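Local coordinates for Beta/alpha-amylase (Paenibacillus polymyxa, PDB 3VOC), which hydrolyses alpha-1,4-glucosidic linkages of starch, its beta-amylase domain, the part described here, releasing maltose from the non-reducing chain ends, at residues Ala3-Leu14 against Tyr381-Leu392; Leu317-Met326 against Val354-Thr364. All blocks are in the same frame, centred on the assembly; numbering follows the deposited sequence.

How the contacts relate
From the N terminus the chain first lays down strand 7-11, then runs through the whole barrel before strand 383-386 returns beside it; contact 1 (3-14 against 381-392) thus closes the longer loop and seals the eight-stranded parallel barrel between its first and last strands. Within that loop lies contact 2 (317-326 against 354-364), a much shorter closure that pairs strands six and seven across helix 338-352. The two contacts do not cross. They meet where strands 356-359 and 383-386 run as neighbours, with probable backbone hydrogen bonds from H382 to L356 and from T385 to G358, so that four of the eight strands are joined edge to edge.

Contact 1: Ala3-Leu14 against Tyr381-Leu392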
loop_
_atom_site.group_PDB
_atom_site.type_symbol
_atom_site.label_atom_id
_atom_site.label_comp_id
_atom_site.label_asym_id
_atom_site.label_seq_id
_atom_site.Cartn_x
_atom_site.Cartn_y
_atom_site.Cartn_z
ATOM N N ALA A 3 18.608 -3.951 11.403
ATOM C CA ALA A 3 19.658 -3.286 10.648
ATOM C C ALA A 3 20.380 -2.214 11.478
ATOM O O ALA A 3 19.826 -1.680 12.451
ATOM C CB ALA A 3 19.094 -2.696 9.395
ATOM N N ASP A 4 21.609 -1.898 11.078
ATOM C CA ASP A 4 22.441 -0.899 11.775
ATOM C C ASP A 4 21.788 0.476 11.872
ATOM O O ASP A 4 22.091 1.256 12.784
ATOM C CB ASP A 4 23.810 -0.749 11.091
ATOM C CG ASP A 4 24.793 -1.857 11.473
ATOM O OD1 ASP A 4 24.565 -2.590 12.479
ATOM O OD2 ASP A 4 25.818 -1.988 10.759
ATOM N N ASP A 5 20.893 0.769 10.941
ATOM C CA ASP A 5 20.223 2.063 10.911
ATOM C C ASP A 5 18.763 1.992 11.406
ATOM O O ASP A 5 17.970 2.906 11.169
ATOM C CB ASP A 5 20.310 2.667 9.485
ATOM C CG ASP A 5 19.606 1.807 8.422
ATOM O OD1 ASP A 5 19.138 0.691 8.721
ATOM O OD2 ASP A 5 19.511 2.258 7.271
ATOM N N PHE A 6 18.407 0.902 12.082
ATOM C CA PHE A 6 17.019 0.712 12.525
ATOM C C PHE A 6 16.518 1.872 13.370
ATOM O O PHE A 6 17.223 2.330 14.278
ATOM C CB PHE A 6 16.888 -0.568 13.339
ATOM C CG PHE A 6 15.501 -0.821 13.825
ATOM C CD1 PHE A 6 14.542 -1.377 12.968
ATOM C CD2 PHE A 6 15.131 -0.481 15.122
ATOM C CE1 PHE A 6 13.244 -1.611 13.416
ATOM C CE2 PHE A 6 13.821 -0.704 15.576
ATOM C CZ PHE A 6 12.881 -1.277 14.717
ATOM N N GLN A 7 15.310 2.349 13.081
ATOM C CA GLN A 7 14.631 3.279 13.986
ATOM C C GLN A 7 13.157 2.916 14.126
ATOM O O GLN A 7 12.575 2.327 13.212
ATOM C CB GLN A 7 14.731 4.717 13.462
ATOM C CG GLN A 7 16.134 5.295 13.384
ATOM C CD GLN A 7 16.803 5.458 14.736
ATOM O OE1 GLN A 7 16.143 5.544 15.759
ATOM N NE2 GLN A 7 18.134 5.506 14.734
ATOM N N ALA A 8 12.563 3.291 15.258
ATOM C CA ALA A 8 11.139 3.054 15.506
ATOM C C ALA A 8 10.354 4.330 15.277
ATOM O O ALA A 8 10.669 5.371 15.856
ATOM C CB ALA A 8 10.914 2.543 16.925
ATOM N N SER A 9 9.327 4.241 14.439
ATOM C CA SER A 9 8.437 5.353 14.172
ATOM C C SER A 9 7.019 5.016 14.595
ATOM O O SER A 9 6.718 3.873 14.930
ATOM C CB SER A 9 8.468 5.673 12.685
ATOM O OG SER A 9 9.782 6.091 12.346
ATOM N N VAL A 10 6.150 6.023 14.588
ATOM C CA VAL A 10 4.761 5.842 14.996
ATOM C C VAL A 10 3.887 6.613 14.006
ATOM O O VAL A 10 4.213 7.760 13.639
ATOM C CB VAL A 10 4.535 6.367 16.430
ATOM C CG1 VAL A 10 3.030 6.339 16.809
ATOM C CG2 VAL A 10 5.388 5.553 17.471
ATOM N N MET A 11 2.807 5.968 13.566
ATOM C CA MET A 11 1.869 6.596 12.644
ATOM C C MET A 11 1.008 7.585 13.414
ATOM O O MET A 11 0.534 7.293 14.508
ATOM C CB MET A 11 0.988 5.559 11.933
ATOM C CG MET A 11 0.206 6.117 10.716
ATOM S SD MET A 11 -0.342 4.821 9.560
ATOM C CE MET A 11 1.233 4.205 9.001
ATOM N N GLY A 12 0.832 8.767 12.828
ATOM C CA GLY A 12 0.001 9.797 13.423
ATOM C C GLY A 12 -1.480 9.437 13.370
ATOM O O GLY A 12 -1.863 8.404 12.807
ATOM N N PRO A 13 -2.325 10.304 13.942
ATOM C CA PRO A 13 -3.742 9.975 14.046
ATOM C C PRO A 13 -4.437 9.997 12.684
ATOM O O PRO A 13 -3.950 10.633 11.730
ATOM C CB PRO A 13 -4.307 11.069 14.972
ATOM C CG PRO A 13 -3.346 12.175 14.952
ATOM C CD PRO A 13 -2.017 11.677 14.386
ATOM N N LEU A 14 -5.562 9.296 12.597
ATOM C CA LEU A 14 -6.315 9.257 11.346
ATOM C C LEU A 14 -7.075 10.563 11.112
ATOM O O LEU A 14 -6.938 11.181 10.051
ATOM C CB LEU A 14 -7.279 8.055 11.323
ATOM C CG LEU A 14 -8.101 7.882 10.046
ATOM C CD1 LEU A 14 -7.202 7.605 8.843
ATOM C CD2 LEU A 14 -9.161 6.750 10.215
ATOM N N TYR A 381 15.289 -5.790 9.544
ATOM C CA TYR A 381 14.465 -4.613 9.219
ATOM C C TYR A 381 15.184 -3.299 9.518
ATOM O O TYR A 381 15.964 -3.207 10.483
ATOM C CB TYR A 381 13.110 -4.667 9.940
ATOM C CG TYR A 381 12.052 -5.456 9.191
ATOM C CD1 TYR A 381 10.878 -4.827 8.749
ATOM C CD2 TYR A 381 12.218 -6.819 8.920
ATOM C CE1 TYR A 381 9.896 -5.534 8.064
ATOM C CE2 TYR A 381 11.223 -7.549 8.226
ATOM C CZ TYR A 381 10.067 -6.881 7.799
ATOM O OH TYR A 381 9.082 -7.544 7.096
ATOM N N HIS A 382 14.943 -2.303 8.665
ATOM C CA HIS A 382 15.546 -0.986 8.805
ATOM C C HIS A 382 14.621 -0.036 9.555
ATOM O O HIS A 382 15.014 1.044 9.966
ATOM C CB HIS A 382 15.912 -0.414 7.422
ATOM C CG HIS A 382 16.968 -1.207 6.720
ATOM N ND1 HIS A 382 18.317 -0.974 6.898
ATOM C CD2 HIS A 382 16.874 -2.258 5.873
ATOM C CE1 HIS A 382 19.007 -1.833 6.167
ATOM N NE2 HIS A 382 18.152 -2.635 5.549
ATOM N N GLY A 383 13.386 -0.447 9.755
ATOM C CA GLY A 383 12.442 0.412 10.442
ATOM C C GLY A 383 11.205 -0.362 10.792
ATOM O O GLY A 383 10.899 -1.404 10.185
ATOM N N PHE A 384 10.521 0.136 11.808
ATOM C CA PHE A 384 9.203 -0.351 12.148
ATOM C C PHE A 384 8.351 0.856 12.489
ATOM O O PHE A 384 8.780 1.719 13.274
ATOM C CB PHE A 384 9.214 -1.331 13.341
ATOM C CG PHE A 384 7.840 -1.824 13.684
ATOM C CD1 PHE A 384 7.260 -2.857 12.943
ATOM C CD2 PHE A 384 7.086 -1.197 14.669
ATOM C CE1 PHE A 384 5.972 -3.282 13.211
ATOM C CE2 PHE A 384 5.799 -1.604 14.937
ATOM C CZ PHE A 384 5.236 -2.644 14.206
ATOM N N THR A 385 7.150 0.911 11.913
ATOM C CA THR A 385 6.170 1.936 12.264
ATOM C C THR A 385 4.973 1.329 13.002
ATOM O O THR A 385 4.296 0.432 12.482
ATOM C CB THR A 385 5.661 2.700 11.026
ATOM O OG1 THR A 385 6.764 3.279 10.334
ATOM C CG2 THR A 385 4.723 3.839 11.455
ATOM N N LEU A 386 4.692 1.839 14.199
ATOM C CA LEU A 386 3.535 1.371 14.960
ATOM C C LEU A 386 2.245 2.131 14.635
ATOM O O LEU A 386 2.197 3.366 14.728
ATOM C CB LEU A 386 3.807 1.412 16.475
ATOM C CG LEU A 386 2.624 0.677 17.162
ATOM C CD1 LEU A 386 2.835 -0.825 17.244
ATOM C CD2 LEU A 386 2.343 1.214 18.496
ATOM N N LEU A 387 1.204 1.403 14.225
ATOM C CA LEU A 387 -0.126 1.992 14.065
ATOM C C LEU A 387 -0.915 1.786 15.354
ATOM O O LEU A 387 -1.036 0.639 15.799
ATOM C CB LEU A 387 -0.873 1.315 12.908
ATOM C CG LEU A 387 -0.489 1.778 11.497
ATOM C CD1 LEU A 387 0.861 1.209 11.047
ATOM C CD2 LEU A 387 -1.593 1.417 10.488
ATOM N N ARG A 388 -1.421 2.841 16.003
ATOM C CA ARG A 388 -1.174 4.274 15.752
ATOM C C ARG A 388 -0.859 4.974 17.056
ATOM O O ARG A 388 -0.853 4.355 18.134
ATOM C CB ARG A 388 -2.443 4.960 15.260
ATOM C CG ARG A 388 -2.501 5.204 13.848
ATOM C CD ARG A 388 -3.944 5.512 13.490
ATOM N NE ARG A 388 -4.229 4.935 12.196
ATOM C CZ ARG A 388 -3.950 5.525 11.037
ATOM N NH1 ARG A 388 -3.365 6.723 11.000
ATOM N NH2 ARG A 388 -4.252 4.895 9.919
ATOM N N ILE A 389 -0.619 6.284 16.955
ATOM C CA ILE A 389 -0.203 7.086 18.088
ATOM C C ILE A 389 -1.123 6.939 19.317
ATOM O O ILE A 389 -0.623 6.791 20.427
ATOM C CB ILE A 389 0.013 8.589 17.675
ATOM C CG1 ILE A 389 0.566 9.420 18.837
ATOM C CG2 ILE A 389 -1.272 9.223 17.110
ATOM C CD1 ILE A 389 1.127 10.796 18.378
ATOM N N ASN A 390 -2.445 6.942 19.124
ATOM C CA ASN A 390 -3.362 6.868 20.277
ATOM C C ASN A 390 -3.346 5.495 20.972
ATOM O O ASN A 390 -3.824 5.356 22.098
ATOM C CB ASN A 390 -4.779 7.313 19.893
ATOM C CG ASN A 390 -4.932 8.828 19.896
ATOM O OD1 ASN A 390 -4.363 9.545 19.054
ATOM N ND2 ASN A 390 -5.689 9.329 20.865
ATOM N N ASN A 391 -2.753 4.491 20.317
ATOM C CA ASN A 391 -2.552 3.202 20.965
ATOM C C ASN A 391 -1.351 3.203 21.914
ATOM O O ASN A 391 -1.185 2.260 22.698
ATOM C CB ASN A 391 -2.444 2.074 19.930
ATOM C CG ASN A 391 -3.611 2.073 18.943
ATOM O OD1 ASN A 391 -3.428 2.291 17.747
ATOM N ND2 ASN A 391 -4.814 1.868 19.453
ATOM N N LEU A 392 -0.536 4.263 21.839
ATOM C CA LEU A 392 0.657 4.435 22.692
ATOM C C LEU A 392 0.529 5.573 23.686
ATOM O O LEU A 392 1.123 5.499 24.764
ATOM C CB LEU A 392 1.924 4.709 21.855
ATOM C CG LEU A 392 2.409 3.607 20.909
ATOM C CD1 LEU A 392 3.622 4.066 20.111
ATOM C CD2 LEU A 392 2.724 2.315 21.664
#
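H382 and D5 meet at the N-terminal ends of the strands: ND1 of H382 donates to OD1 of D5 over 2.6 Å, on the syn lone pair of that oxygen. The acceptor lies in the imidazole plane, while carboxylate and ring stand 84° apart. A3 lays its CB over one face of the same ring, a CH-pi contact of 3.5 Å to the centroid. OD2 of D5 turns to a second charge, R355, in a salt bridge. With CG anti to the backbone N (chi1 180°), the F6 ring swings across to the other strand, its CD1 edge at Y381 O and F6 CZ 3.9 Å from F384 CB.

Between S9 and M11 the parallel bonds are short and straight: S9 N to F384 O spans 2.8 Å. On the side packed by helix 20-32, V10 and L392 reach tip to tip, V10 CG2 3.5 Å from L392 CD1. At the end of strand 7-11, M11 runs beside L387; in the modelled conformer, one of two, its sulfur also lies over one guanidinium face of R388, offset toward the rim. CB of L14 lies over the centre of the opposite face. In the guanidinium plane, R388 NH1 gives a 2.9 Å hydrogen bond to G12 O, pinning the group at its edge. The peptide bond before R388 is cis, and R388 N donates to N391 OD1, 2.7 Å. R388 probably binds substrate; the arrangement is the strand 8-to-strand 1 closure of a TIM barrel, with this arginine at the C-terminal ends of its strands.

Contact 2: Leu317-Met326 against Val354-Thr364; sequences LDLTFTCLEM and VRLNGENALPT
D318 and R355 lie side by side at the start of the strands: R355 NE donates a salt-bridge hydrogen bond to D318 OD2, 3.0 Å, the oxygen lying in the guanidinium plane but the donor above the carboxylate plane. K153 and R275 also grip this buried aspartate. Packing is tight along the strands: N357 N bonds L319 O at 2.8 Å, and T320 CA comes within 3.1 Å of N357 O. T320 and E359 cross at about a right angle, T320 CG2 3.6 Å from E359 OE2, which K279 holds by a salt bridge. This is the parallel pairing of a beta-alpha-beta unit in the TIM barrel, its C-terminal end carrying E359, the probable proton acceptor.

Beyond, regular pairing gives way to side-chain bonding. The E325 chain, folded about its CB-CG bond (chi2 -76°), brings its carboxylate to two successive amides, E325 OE1 to A361 N at 2.9 Å and E325 OE2 to L362 N at 3.0 Å. Cut back to an alanine here, the chain would probably leave both amides without their acceptor and let the A361-L362 backbone, likely substrate-binding at A361, shift. On this looser side L362 is exposed, and a water bonds OE2 of E325.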
loop_
_atom_site.group_PDB
_atom_site.type_symbol
_atom_site.label_atom_id
_atom_site.label_comp_id
_atom_site.label_asym_id
_atom_site.label_seq_id
_atom_site.Cartn_x
_atom_site.Cartn_y
_atom_site.Cartn_z
ATOM N N LEU A 317 13.180 1.430 -4.731
ATOM C CA LEU A 317 12.234 1.722 -3.651
ATOM C C LEU A 317 12.395 0.715 -2.526
ATOM O O LEU A 317 12.611 -0.488 -2.771
ATOM C CB LEU A 317 10.792 1.652 -4.163
ATOM C CG LEU A 317 10.428 2.638 -5.294
ATOM C CD1 LEU A 317 9.052 2.361 -5.852
ATOM C CD2 LEU A 317 10.514 4.091 -4.824
ATOM N N ASP A 318 12.285 1.200 -1.292
ATOM C CA ASP A 318 12.305 0.319 -0.134
ATOM C C ASP A 318 10.931 -0.299 0.030
ATOM O O ASP A 318 9.941 0.257 -0.438
ATOM C CB ASP A 318 12.694 1.094 1.126
ATOM C CG ASP A 318 14.161 1.523 1.128
ATOM O OD1 ASP A 318 14.900 1.208 0.182
ATOM O OD2 ASP A 318 14.580 2.160 2.104
ATOM N N LEU A 319 10.876 -1.449 0.690
ATOM C CA LEU A 319 9.615 -2.186 0.816
ATOM C C LEU A 319 9.115 -2.138 2.248
ATOM O O LEU A 319 9.846 -2.492 3.179
ATOM C CB LEU A 319 9.803 -3.649 0.368
ATOM C CG LEU A 319 8.649 -4.625 0.645
ATOM C CD1 LEU A 319 7.465 -4.168 -0.149
ATOM C CD2 LEU A 319 9.034 -6.057 0.240
ATOM N N THR A 320 7.870 -1.700 2.420
ATOM C CA THR A 320 7.202 -1.779 3.706
ATOM C C THR A 320 6.241 -2.964 3.638
ATOM O O THR A 320 5.440 -3.096 2.691
ATOM C CB THR A 320 6.445 -0.474 4.036
ATOM O OG1 THR A 320 7.393 0.592 4.192
ATOM C CG2 THR A 320 5.590 -0.619 5.319
ATOM N N PHE A 321 6.338 -3.837 4.625
ATOM C CA PHE A 321 5.373 -4.905 4.743
ATOM C C PHE A 321 4.678 -4.805 6.089
ATOM O O PHE A 321 5.105 -4.044 6.960
ATOM C CB PHE A 321 6.006 -6.292 4.499
ATOM C CG PHE A 321 4.991 -7.352 4.158
ATOM C CD1 PHE A 321 4.220 -7.239 3.000
ATOM C CD2 PHE A 321 4.771 -8.433 5.013
ATOM C CE1 PHE A 321 3.242 -8.205 2.690
ATOM C CE2 PHE A 321 3.799 -9.417 4.706
ATOM C CZ PHE A 321 3.037 -9.296 3.551
ATOM N N THR A 322 3.593 -5.560 6.244
ATOM C CA THR A 322 2.695 -5.415 7.381
ATOM C C THR A 322 2.346 -6.788 7.957
ATOM O O THR A 322 2.880 -7.812 7.500
ATOM C CB THR A 322 1.420 -4.640 6.949
ATOM O OG1 THR A 322 0.547 -4.494 8.067
ATOM C CG2 THR A 322 0.694 -5.375 5.830
ATOM N N CYS A 323 1.462 -6.811 8.952
ATOM C CA CYS A 323 1.086 -8.033 9.688
ATOM C C CYS A 323 2.190 -8.614 10.566
ATOM O O CYS A 323 2.066 -9.756 11.040
ATOM C CB CYS A 323 0.562 -9.148 8.779
ATOM S SG CYS A 323 -0.670 -8.623 7.667
ATOM N N LEU A 324 3.235 -7.826 10.821
ATOM C CA LEU A 324 4.343 -8.280 11.657
ATOM C C LEU A 324 3.945 -8.736 13.070
ATOM O O LEU A 324 4.668 -9.520 13.710
ATOM C CB LEU A 324 5.435 -7.211 11.739
ATOM C CG LEU A 324 6.539 -7.355 10.696
ATOM C CD1 LEU A 324 6.026 -7.083 9.278
ATOM C CD2 LEU A 324 7.674 -6.386 11.032
ATOM N N GLU A 325 2.794 -8.258 13.544
ATOM C CA GLU A 325 2.340 -8.583 14.900
ATOM C C GLU A 325 1.524 -9.873 15.007
ATOM O O GLU A 325 1.236 -10.337 16.132
ATOM C CB GLU A 325 1.537 -7.409 15.496
ATOM C CG GLU A 325 0.026 -7.395 15.194
ATOM C CD GLU A 325 -0.352 -6.957 13.761
ATOM O OE1 GLU A 325 0.530 -6.848 12.872
ATOM O OE2 GLU A 325 -1.560 -6.727 13.528
ATOM N N MET A 326 1.142 -10.440 13.861
ATOM C CA MET A 326 0.185 -11.559 13.825
ATOM C C MET A 326 0.840 -12.935 13.809
ATOM O O MET A 326 1.951 -13.096 13.305
ATOM C CB MET A 326 -0.707 -11.458 12.597
ATOM C CG MET A 326 -1.759 -10.404 12.682
ATOM S SD MET A 326 -2.809 -10.500 11.224
ATOM C CE MET A 326 -3.728 -8.977 11.514
ATOM N N VAL A 354 16.594 -5.888 -1.045
ATOM C CA VAL A 354 15.585 -4.832 -0.905
ATOM C C VAL A 354 15.427 -4.497 0.576
ATOM O O VAL A 354 15.126 -5.376 1.383
ATOM C CB VAL A 354 14.230 -5.245 -1.529
ATOM C CG1 VAL A 354 13.144 -4.192 -1.253
ATOM C CG2 VAL A 354 14.388 -5.453 -3.046
ATOM N N ARG A 355 15.640 -3.233 0.933
ATOM C CA ARG A 355 15.511 -2.792 2.325
ATOM C C ARG A 355 14.076 -2.963 2.825
ATOM O O ARG A 355 13.131 -2.509 2.169
ATOM C CB ARG A 355 15.921 -1.332 2.465
ATOM C CG ARG A 355 17.432 -1.062 2.206
ATOM C CD ARG A 355 17.705 0.422 2.045
ATOM N NE ARG A 355 17.191 1.199 3.177
ATOM C CZ ARG A 355 17.882 1.474 4.284
ATOM N NH1 ARG A 355 19.131 1.041 4.433
ATOM N NH2 ARG A 355 17.329 2.194 5.247
ATOM N N LEU A 356 13.931 -3.602 3.987
ATOM C CA LEU A 356 12.628 -3.824 4.609
ATOM C C LEU A 356 12.286 -2.845 5.730
ATOM O O LEU A 356 13.107 -2.557 6.613
ATOM C CB LEU A 356 12.540 -5.232 5.180
ATOM C CG LEU A 356 12.433 -6.382 4.200
ATOM C CD1 LEU A 356 12.948 -7.629 4.880
ATOM C CD2 LEU A 356 10.977 -6.585 3.698
ATOM N N ASN A 357 11.046 -2.371 5.685
ATOM C CA ASN A 357 10.422 -1.645 6.797
ATOM C C ASN A 357 9.115 -2.342 7.159
ATOM O O ASN A 357 8.473 -2.945 6.298
ATOM C CB ASN A 357 10.161 -0.186 6.406
ATOM C CG ASN A 357 11.449 0.572 6.076
ATOM O OD1 ASN A 357 11.717 0.886 4.914
ATOM N ND2 ASN A 357 12.251 0.863 7.102
ATOM N N GLY A 358 8.715 -2.256 8.423
ATOM C CA GLY A 358 7.594 -3.049 8.928
ATOM C C GLY A 358 6.514 -2.237 9.618
ATOM O O GLY A 358 6.755 -1.105 10.051
ATOM N N GLU A 359 5.318 -2.818 9.703
ATOM C CA GLU A 359 4.185 -2.191 10.387
ATOM C C GLU A 359 3.371 -3.306 10.990
ATOM O O GLU A 359 3.439 -4.433 10.515
ATOM C CB GLU A 359 3.278 -1.484 9.387
ATOM C CG GLU A 359 3.878 -0.260 8.755
ATOM C CD GLU A 359 2.935 0.410 7.783
ATOM O OE1 GLU A 359 1.800 -0.060 7.601
ATOM O OE2 GLU A 359 3.342 1.422 7.201
ATOM N N ASN A 360 2.592 -2.992 12.019
ATOM C CA ASN A 360 1.510 -3.889 12.461
ATOM C C ASN A 360 0.282 -3.632 11.592
ATOM O O ASN A 360 0.058 -2.484 11.151
ATOM C CB ASN A 360 1.153 -3.652 13.938
ATOM C CG ASN A 360 0.886 -2.186 14.244
ATOM O OD1 ASN A 360 1.668 -1.317 13.858
ATOM N ND2 ASN A 360 -0.222 -1.901 14.931
ATOM N N ALA A 361 -0.504 -4.679 11.331
ATOM C CA ALA A 361 -1.711 -4.523 10.502
ATOM C C ALA A 361 -2.796 -3.839 11.316
ATOM O O ALA A 361 -3.499 -2.948 10.829
ATOM C CB ALA A 361 -2.223 -5.882 10.003
ATOM N N LEU A 362 -2.923 -4.271 12.566
ATOM C CA LEU A 362 -3.998 -3.809 13.435
ATOM C C LEU A 362 -3.393 -3.358 14.767
ATOM O O LEU A 362 -2.282 -3.751 15.090
ATOM C CB LEU A 362 -5.013 -4.937 13.656
ATOM C CG LEU A 362 -5.837 -5.363 12.427
ATOM C CD1 LEU A 362 -6.737 -6.549 12.775
ATOM C CD2 LEU A 362 -6.664 -4.211 11.892
ATOM N N PRO A 363 -4.118 -2.527 15.538
ATOM C CA PRO A 363 -3.583 -2.128 16.839
ATOM C C PRO A 363 -3.235 -3.356 17.665
ATOM O O PRO A 363 -3.915 -4.376 17.584
ATOM C CB PRO A 363 -4.736 -1.357 17.475
ATOM C CG PRO A 363 -5.477 -0.784 16.324
ATOM C CD PRO A 363 -5.372 -1.816 15.211
ATOM N N THR A 364 -2.163 -3.261 18.433
ATOM C CA THR A 364 -1.623 -4.425 19.091
ATOM C C THR A 364 -1.036 -4.032 20.430
ATOM O O THR A 364 -1.082 -2.862 20.822
ATOM C CB THR A 364 -0.548 -5.111 18.192
ATOM O OG1 THR A 364 -0.231 -6.410 18.709
ATOM C CG2 THR A 364 0.714 -4.259 18.119
HETATM O O HOH W 1 16.092 -1.174 -0.955
HETATM O O HOH W 2 9.557 1.187 2.710
HETATM O O HOH W 3 -3.129 -6.849 15.725
#